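Local coordinates for hydrogenase expression/formation protein HypE (Desulfovibrio vulgaris subsp. vulgaris, PDB 2Z1U), which binds ATP and magnesium and probably serves in the maturation of hydrogenases, at residues S19-L22 with I23-F27; M114-A117 with A118-A121; G262-P265 with L266-A269; L278-E281 with R282-A285. All blocks are in the same frame, centred on the assembly; numbering follows the deposited sequence.

Contact 1: residues S19-L22 with I23-F27; sequences SHRL and ISDLF. With ATP (adenosine-5'-triphosphate), chain D.
Ser19 O accepts the N-H of Ile23 at 3.1 Å, one rung of the i to i+4 ladder of helix 17-31, while Ser19 OG turns back to Tyr12 O and Gly15 N. One residue on, His20 O takes the N-H of Ser24 and also a water, which reaches Ser24 OG as well; the imidazole itself is held by Gly16 O and by Glu232 of the second subunit. Arg21 O receives Asp25 N in a short bond of 2.7 Å. With CG anti to the backbone N (chi1 -165°), the aliphatic root of Arg21 lies against the carboxylate, CG being 3.2 Å from Asp25 OD2, whereas the charged ends stay apart (Arg21 NH1 to Asp25 OD2, 5.1 Å), too far for a salt bridge. Leu22 O serves two donors, Leu26 N at 2.9 Å and, weakly, Phe27 N at 3.5 Å, and the second marks a wider pi-type turn. The methyls of Leu22 divide the same way: CD2 runs beside Leu26 CD2, and CD1 reaches Phe27 CE2. This turn faces the nucleotide: ATP N6 sits 3.3 Å above the centre of one Phe27 face, and Ile23 CD1 comes within 3.2 Å of ATP C8. Leu26 and Phe27 pack on Val111 of helix 104-121, and the Phe27 ring meets Phe96 of strand 87-99.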
loop_
_atom_site.group_PDB
_atom_site.type_symbol
_atom_site.label_atom_id
_atom_site.label_comp_id
_atom_site.label_asym_id
_atom_site.label_seq_id
_atom_site.Cartn_x
_atom_site.Cartn_y
_atom_site.Cartn_z
ATOM N N SER A 19 6.889 -5.314 18.810
ATOM C CA SER A 19 6.574 -5.191 17.381
ATOM C C SER A 19 6.836 -6.504 16.650
ATOM O O SER A 19 5.958 -7.013 15.951
ATOM C CB SER A 19 7.385 -4.064 16.713
ATOM O OG SER A 19 6.745 -2.805 16.842
ATOM N N HIS A 20 8.043 -7.047 16.826
ATOM C CA HIS A 20 8.444 -8.276 16.149
ATOM C C HIS A 20 7.587 -9.466 16.596
ATOM O O HIS A 20 7.268 -10.339 15.790
ATOM C CB HIS A 20 9.944 -8.553 16.344
ATOM C CG HIS A 20 10.832 -7.518 15.722
ATOM N ND1 HIS A 20 11.290 -6.415 16.412
ATOM C CD2 HIS A 20 11.327 -7.400 14.467
ATOM C CE1 HIS A 20 12.030 -5.669 15.614
ATOM N NE2 HIS A 20 12.077 -6.249 14.430
ATOM N N ARG A 21 7.208 -9.483 17.873
ATOM C CA ARG A 21 6.302 -10.503 18.415
ATOM C C ARG A 21 4.916 -10.466 17.745
ATOM O O ARG A 21 4.397 -11.495 17.301
ATOM C CB ARG A 21 6.179 -10.324 19.929
ATOM C CG ARG A 21 5.567 -11.502 20.651
ATOM C CD ARG A 21 6.019 -11.609 22.131
ATOM N NE ARG A 21 5.882 -10.370 22.912
ATOM C CZ ARG A 21 4.728 -9.762 23.206
ATOM N NH1 ARG A 21 3.565 -10.236 22.762
ATOM N NH2 ARG A 21 4.739 -8.649 23.932
ATOM N N LEU A 22 4.323 -9.277 17.666
ATOM C CA LEU A 22 3.036 -9.106 16.988
ATOM C C LEU A 22 3.119 -9.638 15.553
ATOM O O LEU A 22 2.259 -10.394 15.120
ATOM C CB LEU A 22 2.641 -7.633 16.951
ATOM C CG LEU A 22 1.201 -7.135 17.122
ATOM C CD1 LEU A 22 1.018 -5.886 16.313
ATOM C CD2 LEU A 22 0.086 -8.156 16.831
ATOM N N ILE A 23 4.169 -9.239 14.829
ATOM C CA ILE A 23 4.368 -9.652 13.441
ATOM C C ILE A 23 4.472 -11.182 13.322
ATOM O O ILE A 23 3.746 -11.779 12.534
ATOM C CB ILE A 23 5.594 -8.951 12.799
ATOM C CG1 ILE A 23 5.306 -7.461 12.591
ATOM C CG2 ILE A 23 5.964 -9.608 11.471
ATOM C CD1 ILE A 23 6.558 -6.640 12.212
ATOM N N SER A 24 5.348 -11.817 14.107
ATOM C CA SER A 24 5.472 -13.282 14.046
ATOM C C SER A 24 4.268 -14.045 14.585
ATOM O O SER A 24 3.796 -14.990 13.955
ATOM C CB SER A 24 6.771 -13.785 14.702
ATOM O OG SER A 24 7.880 -13.460 13.855
ATOM N N ASP A 25 3.766 -13.639 15.746
ATOM C CA ASP A 25 2.752 -14.433 16.443
ATOM C C ASP A 25 1.340 -14.224 15.912
ATOM O O ASP A 25 0.484 -15.080 16.098
ATOM C CB ASP A 25 2.789 -14.177 17.950
ATOM C CG ASP A 25 4.111 -14.589 18.594
ATOM O OD1 ASP A 25 4.996 -15.163 17.913
ATOM O OD2 ASP A 25 4.264 -14.324 19.799
ATOM N N LEU A 26 1.087 -13.087 15.267
ATOM C CA LEU A 26 -0.246 -12.834 14.734
ATOM C C LEU A 26 -0.288 -12.874 13.215
ATOM O O LEU A 26 -0.948 -13.741 12.639
ATOM C CB LEU A 26 -0.821 -11.505 15.244
ATOM C CG LEU A 26 -2.232 -11.150 14.738
ATOM C CD1 LEU A 26 -3.279 -12.165 15.205
ATOM C CD2 LEU A 26 -2.617 -9.748 15.157
ATOM N N PHE A 27 0.414 -11.936 12.579
ATOM C CA PHE A 27 0.323 -11.761 11.124
ATOM C C PHE A 27 0.855 -12.972 10.362
ATOM O O PHE A 27 0.135 -13.542 9.544
ATOM C CB PHE A 27 1.012 -10.464 10.668
ATOM C CG PHE A 27 0.367 -9.213 11.206
ATOM C CD1 PHE A 27 -0.947 -8.875 10.855
ATOM C CD2 PHE A 27 1.078 -8.351 12.040
ATOM C CE1 PHE A 27 -1.547 -7.714 11.353
ATOM C CE2 PHE A 27 0.483 -7.185 12.544
ATOM C CZ PHE A 27 -0.829 -6.869 12.202
HETATM P PG ATP D . 10.017 0.341 9.203
HETATM O O1G ATP D . 8.518 0.112 8.934
HETATM O O2G ATP D . 10.300 0.522 10.662
HETATM O O3G ATP D . 10.662 1.397 8.317
HETATM P PB ATP D . 10.773 -2.009 7.657
HETATM O O1B ATP D . 9.585 -1.532 6.796
HETATM O O2B ATP D . 12.083 -2.256 6.973
HETATM O O3B ATP D . 10.862 -1.000 8.898
HETATM P PA ATP D . 9.054 -3.634 9.244
HETATM O O1A ATP D . 9.521 -3.486 10.690
HETATM O O2A ATP D . 7.904 -2.725 8.911
HETATM O O3A ATP D . 10.352 -3.438 8.265
HETATM O "O5'" ATP D . 8.736 -5.129 8.879
HETATM C "C5'" ATP D . 9.514 -6.223 9.383
HETATM C "C4'" ATP D . 9.019 -7.473 8.686
HETATM O "O4'" ATP D . 7.684 -7.717 9.172
HETATM C "C3'" ATP D . 8.914 -7.306 7.180
HETATM O "O3'" ATP D . 9.298 -8.550 6.563
HETATM C "C2'" ATP D . 7.426 -7.052 6.915
HETATM O "O2'" ATP D . 7.050 -7.602 5.651
HETATM C "C1'" ATP D . 6.741 -7.790 8.083
HETATM N N9 ATP D . 5.477 -7.148 8.532
HETATM C C8 ATP D . 5.341 -6.033 9.265
HETATM N N7 ATP D . 4.033 -5.771 9.491
HETATM C C5 ATP D . 3.342 -6.728 8.845
HETATM C C6 ATP D . 1.908 -7.054 8.653
HETATM N N6 ATP D . 0.965 -6.247 9.189
HETATM N N1 ATP D . 1.609 -8.133 7.939
HETATM C C2 ATP D . 2.524 -8.949 7.379
HETATM N N3 ATP D . 3.848 -8.709 7.532
HETATM C C4 ATP D . 4.281 -7.636 8.242
HETATM O O HOH W 1 8.830 -10.553 13.609
#

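Contact 2: residues M114-A117 with A118-A121; sequences MGKA and AREA
Helix 104-121 is the crossover of a beta-alpha-beta unit, and toward its C-terminal part Lys116 reaches along the surface to Glu120. The lysine chain is extended beyond CG, which is anti to the backbone N (chi1 -162°); its CE lies 3.3 Å from Glu120 OE2, nearer than NZ, whose salt bridge to the same OE2 is long at 4.0 Å. The attraction is probably modest at this length. Arg119 bends at chi3 and folds its guanidinium back over the preceding turn. Gly115 O lies 3.6 Å above the centre of the guanidinium plane, and Lys116 CA is 3.4 Å from Arg119 NH1 on that face. Arg119 NH2 is bonded to His30 O of helix 17-31. Strands 87-99 and 124-133, joined by this helix, run parallel in the mixed sheet, and Met114 packs on Cys94 and Phe96 of the first. Ala117 packs on Val75 and His76 of helix 70-83. Beneath the side chains, regular i to i+4 bonds run from Ala118 N to Met114 O (2.9 Å) through to Ala121 N to Ala117 O (2.9 Å).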
loop_
_atom_site.group_PDB
_atom_site.type_symbol
_atom_site.label_atom_id
_atom_site.label_comp_id
_atom_site.label_asym_id
_atom_site.label_seq_id
_atom_site.Cartn_x
_atom_site.Cartn_y
_atom_site.Cartn_z
ATOM N N MET A 114 -8.597 -11.707 6.860
ATOM C CA MET A 114 -7.664 -11.544 5.740
ATOM C C MET A 114 -7.021 -12.847 5.300
ATOM O O MET A 114 -6.984 -13.134 4.103
ATOM C CB MET A 114 -6.595 -10.479 6.034
ATOM C CG MET A 114 -7.185 -9.108 6.234
ATOM S SD MET A 114 -6.016 -7.808 6.617
ATOM C CE MET A 114 -5.107 -7.629 5.085
ATOM N N GLY A 115 -6.527 -13.627 6.274
ATOM C CA GLY A 115 -5.928 -14.935 6.024
ATOM C C GLY A 115 -6.871 -15.835 5.258
ATOM O O GLY A 115 -6.507 -16.382 4.225
ATOM N N LYS A 116 -8.092 -15.966 5.770
ATOM C CA LYS A 116 -9.149 -16.762 5.150
ATOM C C LYS A 116 -9.502 -16.302 3.725
ATOM O O LYS A 116 -9.666 -17.125 2.808
ATOM C CB LYS A 116 -10.404 -16.713 6.029
ATOM C CG LYS A 116 -11.427 -17.815 5.736
ATOM C CD LYS A 116 -12.842 -17.347 6.073
ATOM C CE LYS A 116 -13.889 -18.413 5.770
ATOM N NZ LYS A 116 -15.239 -17.804 5.803
ATOM N N ALA A 117 -9.640 -14.989 3.545
ATOM C CA ALA A 117 -9.982 -14.431 2.248
ATOM C C ALA A 117 -8.870 -14.678 1.216
ATOM O O ALA A 117 -9.138 -15.034 0.062
ATOM C CB ALA A 117 -10.300 -12.916 2.369
ATOM N N ALA A 118 -7.628 -14.488 1.634
ATOM C CA ALA A 118 -6.487 -14.707 0.754
ATOM C C ALA A 118 -6.381 -16.182 0.318
ATOM O O ALA A 118 -6.131 -16.458 -0.860
ATOM C CB ALA A 118 -5.181 -14.240 1.432
ATOM N N ARG A 119 -6.573 -17.109 1.262
ATOM C CA ARG A 119 -6.592 -18.549 0.955
ATOM C C ARG A 119 -7.652 -18.883 -0.073
ATOM O O ARG A 119 -7.377 -19.614 -1.023
ATOM C CB ARG A 119 -6.848 -19.404 2.199
ATOM C CG ARG A 119 -5.672 -19.532 3.100
ATOM C CD ARG A 119 -5.987 -20.421 4.305
ATOM N NE ARG A 119 -5.547 -19.682 5.478
ATOM C CZ ARG A 119 -6.338 -19.254 6.454
ATOM N NH1 ARG A 119 -7.631 -19.553 6.465
ATOM N NH2 ARG A 119 -5.808 -18.548 7.447
ATOM N N GLU A 120 -8.856 -18.356 0.137
ATOM C CA GLU A 120 -9.995 -18.617 -0.748
ATOM C C GLU A 120 -9.772 -18.050 -2.139
ATOM O O GLU A 120 -10.176 -18.660 -3.126
ATOM C CB GLU A 120 -11.300 -18.075 -0.137
ATOM C CG GLU A 120 -11.635 -18.811 1.184
ATOM C CD GLU A 120 -13.046 -18.570 1.707
ATOM O OE1 GLU A 120 -13.715 -17.622 1.231
ATOM O OE2 GLU A 120 -13.478 -19.342 2.605
ATOM N N ALA A 121 -9.117 -16.890 -2.209
ATOM C CA ALA A 121 -8.747 -16.290 -3.483
ATOM C C ALA A 121 -7.517 -16.914 -4.160
ATOM O O ALA A 121 -7.216 -16.578 -5.309
ATOM C CB ALA A 121 -8.590 -14.747 -3.342
#

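Contact 3: residues G262-P265 with L266-A269; sequences GLDP and LYLA
Asp264 to Tyr267 form a type I beta turn with Pro265 and Leu266 at its corners, closed by Tyr267 N to Asp264 O at 3.0 Å. The donor stands 48° out of the carbonyl plane, so this bond does not follow a lone pair. The side chain of Asp264 adds an Asx turn on the same residue: its OD2 accepts Leu266 N at 3.0 Å, on the anti side and with the donor out of the carboxylate plane. The chi1 of -172° makes this possible, swinging CG beside the carbonyl carbon and over the turn. One aspartate thus grips two successive amides, Leu266 through its carboxylate and Tyr267 through its backbone. The other oxygen, OD1, lies at the edge of the Tyr267 ring, 3.6 Å from CD1, with carboxylate and ring planes 69° apart, and makes a salt bridge to Arg329, which should help fix the rotation of the group. Tyr267 OH bonds to Ser332 O. The turn lies in the loop between helix 252-260 and strand 275-278, where Pro265 and Leu268 touch Cys258 of that helix. Across the base, Leu263 and Leu268 cross at about a right angle, their CD1 atoms 4.1 Å apart, and both rest on Leu182 of helix 176-184. A water links the turn's corner to the residue after it, donating to Pro265 O and Leu268 O, each at 2.8 Å.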
loop_
_atom_site.group_PDB
_atom_site.type_symbol
_atom_site.label_atom_id
_atom_site.label_comp_id
_atom_site.label_asym_id
_atom_site.label_seq_id
_atom_site.Cartn_x
_atom_site.Cartn_y
_atom_site.Cartn_z
ATOM N N GLY A 262 -33.461 7.449 1.797
ATOM C CA GLY A 262 -33.234 8.453 0.751
ATOM C C GLY A 262 -32.001 8.200 -0.103
ATOM O O GLY A 262 -31.394 9.140 -0.627
ATOM N N LEU A 263 -31.634 6.926 -0.238
ATOM C CA LEU A 263 -30.457 6.514 -0.993
ATOM C C LEU A 263 -30.821 5.969 -2.383
ATOM O O LEU A 263 -31.904 5.432 -2.593
ATOM C CB LEU A 263 -29.664 5.448 -0.207
ATOM C CG LEU A 263 -29.190 5.729 1.230
ATOM C CD1 LEU A 263 -28.658 4.449 1.888
ATOM C CD2 LEU A 263 -28.142 6.835 1.280
ATOM N N ASP A 264 -29.889 6.093 -3.323
ATOM C CA ASP A 264 -30.075 5.585 -4.681
ATOM C C ASP A 264 -29.163 4.369 -4.866
ATOM O O ASP A 264 -27.938 4.508 -4.827
ATOM C CB ASP A 264 -29.747 6.702 -5.687
ATOM C CG ASP A 264 -30.092 6.339 -7.124
ATOM O OD1 ASP A 264 -30.373 7.281 -7.893
ATOM O OD2 ASP A 264 -30.098 5.142 -7.490
ATOM N N PRO A 265 -29.756 3.170 -5.051
ATOM C CA PRO A 265 -28.961 1.936 -5.161
ATOM C C PRO A 265 -27.971 1.950 -6.332
ATOM O O PRO A 265 -26.995 1.209 -6.324
ATOM C CB PRO A 265 -30.021 0.845 -5.369
ATOM C CG PRO A 265 -31.264 1.577 -5.836
ATOM C CD PRO A 265 -31.207 2.910 -5.155
ATOM N N LEU A 266 -28.222 2.791 -7.337
ATOM C CA LEU A 266 -27.311 2.887 -8.488
ATOM C C LEU A 266 -26.016 3.658 -8.217
ATOM O O LEU A 266 -25.115 3.666 -9.057
ATOM C CB LEU A 266 -28.031 3.500 -9.691
ATOM C CG LEU A 266 -29.388 2.920 -10.105
ATOM C CD1 LEU A 266 -29.989 3.807 -11.198
ATOM C CD2 LEU A 266 -29.265 1.465 -10.553
ATOM N N TYR A 267 -25.953 4.334 -7.071
ATOM C CA TYR A 267 -24.791 5.139 -6.686
ATOM C C TYR A 267 -24.120 4.629 -5.417
ATOM O O TYR A 267 -23.143 5.226 -4.952
ATOM C CB TYR A 267 -25.177 6.610 -6.493
ATOM C CG TYR A 267 -25.513 7.334 -7.774
ATOM C CD1 TYR A 267 -26.769 7.210 -8.355
ATOM C CD2 TYR A 267 -24.557 8.097 -8.428
ATOM C CE1 TYR A 267 -27.090 7.879 -9.565
ATOM C CE2 TYR A 267 -24.863 8.777 -9.622
ATOM C CZ TYR A 267 -26.121 8.654 -10.190
ATOM O OH TYR A 267 -26.405 9.323 -11.372
ATOM N N LEU A 268 -24.646 3.542 -4.855
ATOM C CA LEU A 268 -24.084 2.959 -3.629
ATOM C C LEU A 268 -22.989 1.965 -3.957
ATOM O O LEU A 268 -23.110 1.198 -4.916
ATOM C CB LEU A 268 -25.167 2.267 -2.801
ATOM C CG LEU A 268 -26.109 3.141 -1.973
ATOM C CD1 LEU A 268 -27.129 2.259 -1.272
ATOM C CD2 LEU A 268 -25.330 4.017 -0.966
ATOM N N ALA A 269 -21.929 1.995 -3.150
ATOM C CA ALA A 269 -20.761 1.182 -3.355
ATOM C C ALA A 269 -21.128 -0.296 -3.255
ATOM O O ALA A 269 -21.929 -0.699 -2.404
ATOM C CB ALA A 269 -19.678 1.526 -2.316
HETATM O O HOH W 2 -24.410 0.856 -7.317
#

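Contact 4: residues L278-E281 with R282-A285; sequences LPEE and RAEA
A chi1 of 85° sets Leu278 CG between the backbone N and the carbonyl carbon, and from there its two methyls reach the first turn of the following helix. CD1 meets Arg282 CB at 3.6 Å, the two side chains crossing at about a right angle, while CD2 touches Ala283 CA at 3.9 Å. Glu281 has a similar first torsion (chi1 88°) and a bend at chi2, which lay it beside Arg282, pointing the same way. Their charged groups nevertheless do not bond: Glu281 OE2 is 4.4 Å from Arg282 NE and well out of the guanidinium plane, so any attraction is probably only electrostatic. The backbone here is a helix start with i to i+3 bonds. Arg282 N donates to Pro279 O at 3.2 Å, and Ala283 N to Glu280 O at 3.1 Å, the latter with the donor 65° above the carbonyl plane, evidence of a weakly bonded first turn. A water carries the next link, donating to Glu281 O at 2.7 Å and accepting from Ala285 N at 3.1 Å. Glu280 and Glu284, one turn apart, both make salt bridges to Arg301 of strand 300-306, which probably eases the repulsion between them. Strand 275-278 here hands over to helix 280-291: Leu278 and Ala283 press on strand 167-170, and Leu278 and Arg282 touch Val212 of helix 202-212.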
loop_
_atom_site.group_PDB
_atom_site.type_symbol
_atom_site.label_atom_id
_atom_site.label_comp_id
_atom_site.label_asym_id
_atom_site.label_seq_id
_atom_site.Cartn_x
_atom_site.Cartn_y
_atom_site.Cartn_z
ATOM N N LEU A 278 -18.226 -6.202 -23.520
ATOM C CA LEU A 278 -17.673 -7.080 -24.555
ATOM C C LEU A 278 -18.596 -7.131 -25.796
ATOM O O LEU A 278 -19.798 -6.866 -25.683
ATOM C CB LEU A 278 -17.466 -8.495 -23.979
ATOM C CG LEU A 278 -18.611 -9.531 -23.942
ATOM C CD1 LEU A 278 -18.036 -10.830 -23.448
ATOM C CD2 LEU A 278 -19.792 -9.103 -23.072
ATOM N N PRO A 279 -18.056 -7.509 -26.978
ATOM C CA PRO A 279 -18.900 -7.609 -28.177
ATOM C C PRO A 279 -20.144 -8.472 -27.982
ATOM O O PRO A 279 -20.138 -9.436 -27.206
ATOM C CB PRO A 279 -17.982 -8.278 -29.203
ATOM C CG PRO A 279 -16.620 -7.913 -28.775
ATOM C CD PRO A 279 -16.656 -7.866 -27.272
ATOM N N GLU A 280 -21.194 -8.129 -28.724
ATOM C CA GLU A 280 -22.489 -8.789 -28.635
ATOM C C GLU A 280 -22.436 -10.314 -28.768
ATOM O O GLU A 280 -23.135 -11.011 -28.031
ATOM C CB GLU A 280 -23.461 -8.168 -29.659
ATOM C CG GLU A 280 -24.894 -8.705 -29.642
ATOM C CD GLU A 280 -25.512 -8.781 -28.251
ATOM O OE1 GLU A 280 -26.128 -9.831 -27.932
ATOM O OE2 GLU A 280 -25.386 -7.803 -27.484
ATOM N N GLU A 281 -21.605 -10.839 -29.669
ATOM C CA GLU A 281 -21.633 -12.288 -29.950
ATOM C C GLU A 281 -21.013 -13.159 -28.846
ATOM O O GLU A 281 -21.179 -14.383 -28.836
ATOM C CB GLU A 281 -21.074 -12.626 -31.352
ATOM C CG GLU A 281 -19.560 -12.857 -31.441
ATOM C CD GLU A 281 -18.767 -11.579 -31.660
ATOM O OE1 GLU A 281 -19.366 -10.473 -31.657
ATOM O OE2 GLU A 281 -17.535 -11.683 -31.839
ATOM N N ARG A 282 -20.319 -12.512 -27.910
ATOM C CA ARG A 282 -19.773 -13.180 -26.736
ATOM C C ARG A 282 -20.605 -12.945 -25.475
ATOM O O ARG A 282 -20.318 -13.536 -24.431
ATOM C CB ARG A 282 -18.336 -12.719 -26.489
ATOM C CG ARG A 282 -17.269 -13.637 -27.056
ATOM C CD ARG A 282 -16.694 -13.128 -28.367
ATOM N NE ARG A 282 -15.236 -13.202 -28.353
ATOM C CZ ARG A 282 -14.521 -14.237 -28.782
ATOM N NH1 ARG A 282 -15.121 -15.311 -29.281
ATOM N NH2 ARG A 282 -13.198 -14.196 -28.712
ATOM N N ALA A 283 -21.633 -12.096 -25.582
ATOM C CA ALA A 283 -22.399 -11.618 -24.420
ATOM C C ALA A 283 -23.107 -12.729 -23.655
ATOM O O ALA A 283 -23.097 -12.763 -22.425
ATOM C CB ALA A 283 -23.406 -10.552 -24.848
ATOM N N GLU A 284 -23.715 -13.633 -24.411
ATOM C CA GLU A 284 -24.453 -14.767 -23.879
ATOM C C GLU A 284 -23.529 -15.736 -23.114
ATOM O O GLU A 284 -23.820 -16.113 -21.974
ATOM C CB GLU A 284 -25.196 -15.454 -25.029
ATOM C CG GLU A 284 -26.654 -15.783 -24.755
ATOM C CD GLU A 284 -27.443 -14.633 -24.167
ATOM O OE1 GLU A 284 -27.602 -13.584 -24.835
ATOM O OE2 GLU A 284 -27.933 -14.785 -23.030
ATOM N N ALA A 285 -22.398 -16.097 -23.723
ATOM C CA ALA A 285 -21.388 -16.938 -23.062
ATOM C C ALA A 285 -20.841 -16.282 -21.778
ATOM O O ALA A 285 -20.740 -16.940 -20.744
ATOM C CB ALA A 285 -20.260 -17.298 -24.030
HETATM O O HOH W 3 -22.083 -15.863 -26.788
#

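Overall arrangement
The four contacts follow one another along the chain in numerical order, and no two touch. Contacts 1 and 2 lie on the same side of the chain's centre, their centres about 19 Å apart, on helices 17-31 and 104-121, which pack directly on each other beside the bound ATP. Contacts 3 and 4 both belong to the C-terminal AIR synthase-related domain, centres about 28 Å apart, contact 3 in the loop before strand 275-278 and contact 4 from its last residue into helix 280-291. Contact 1 lies about 40 Å, centre to centre, from contact 3, on the opposite side of the centre. The ATP beside contact 1 is also bound by Thr222 and Arg223 of the second subunit, so the site is completed across the dimer.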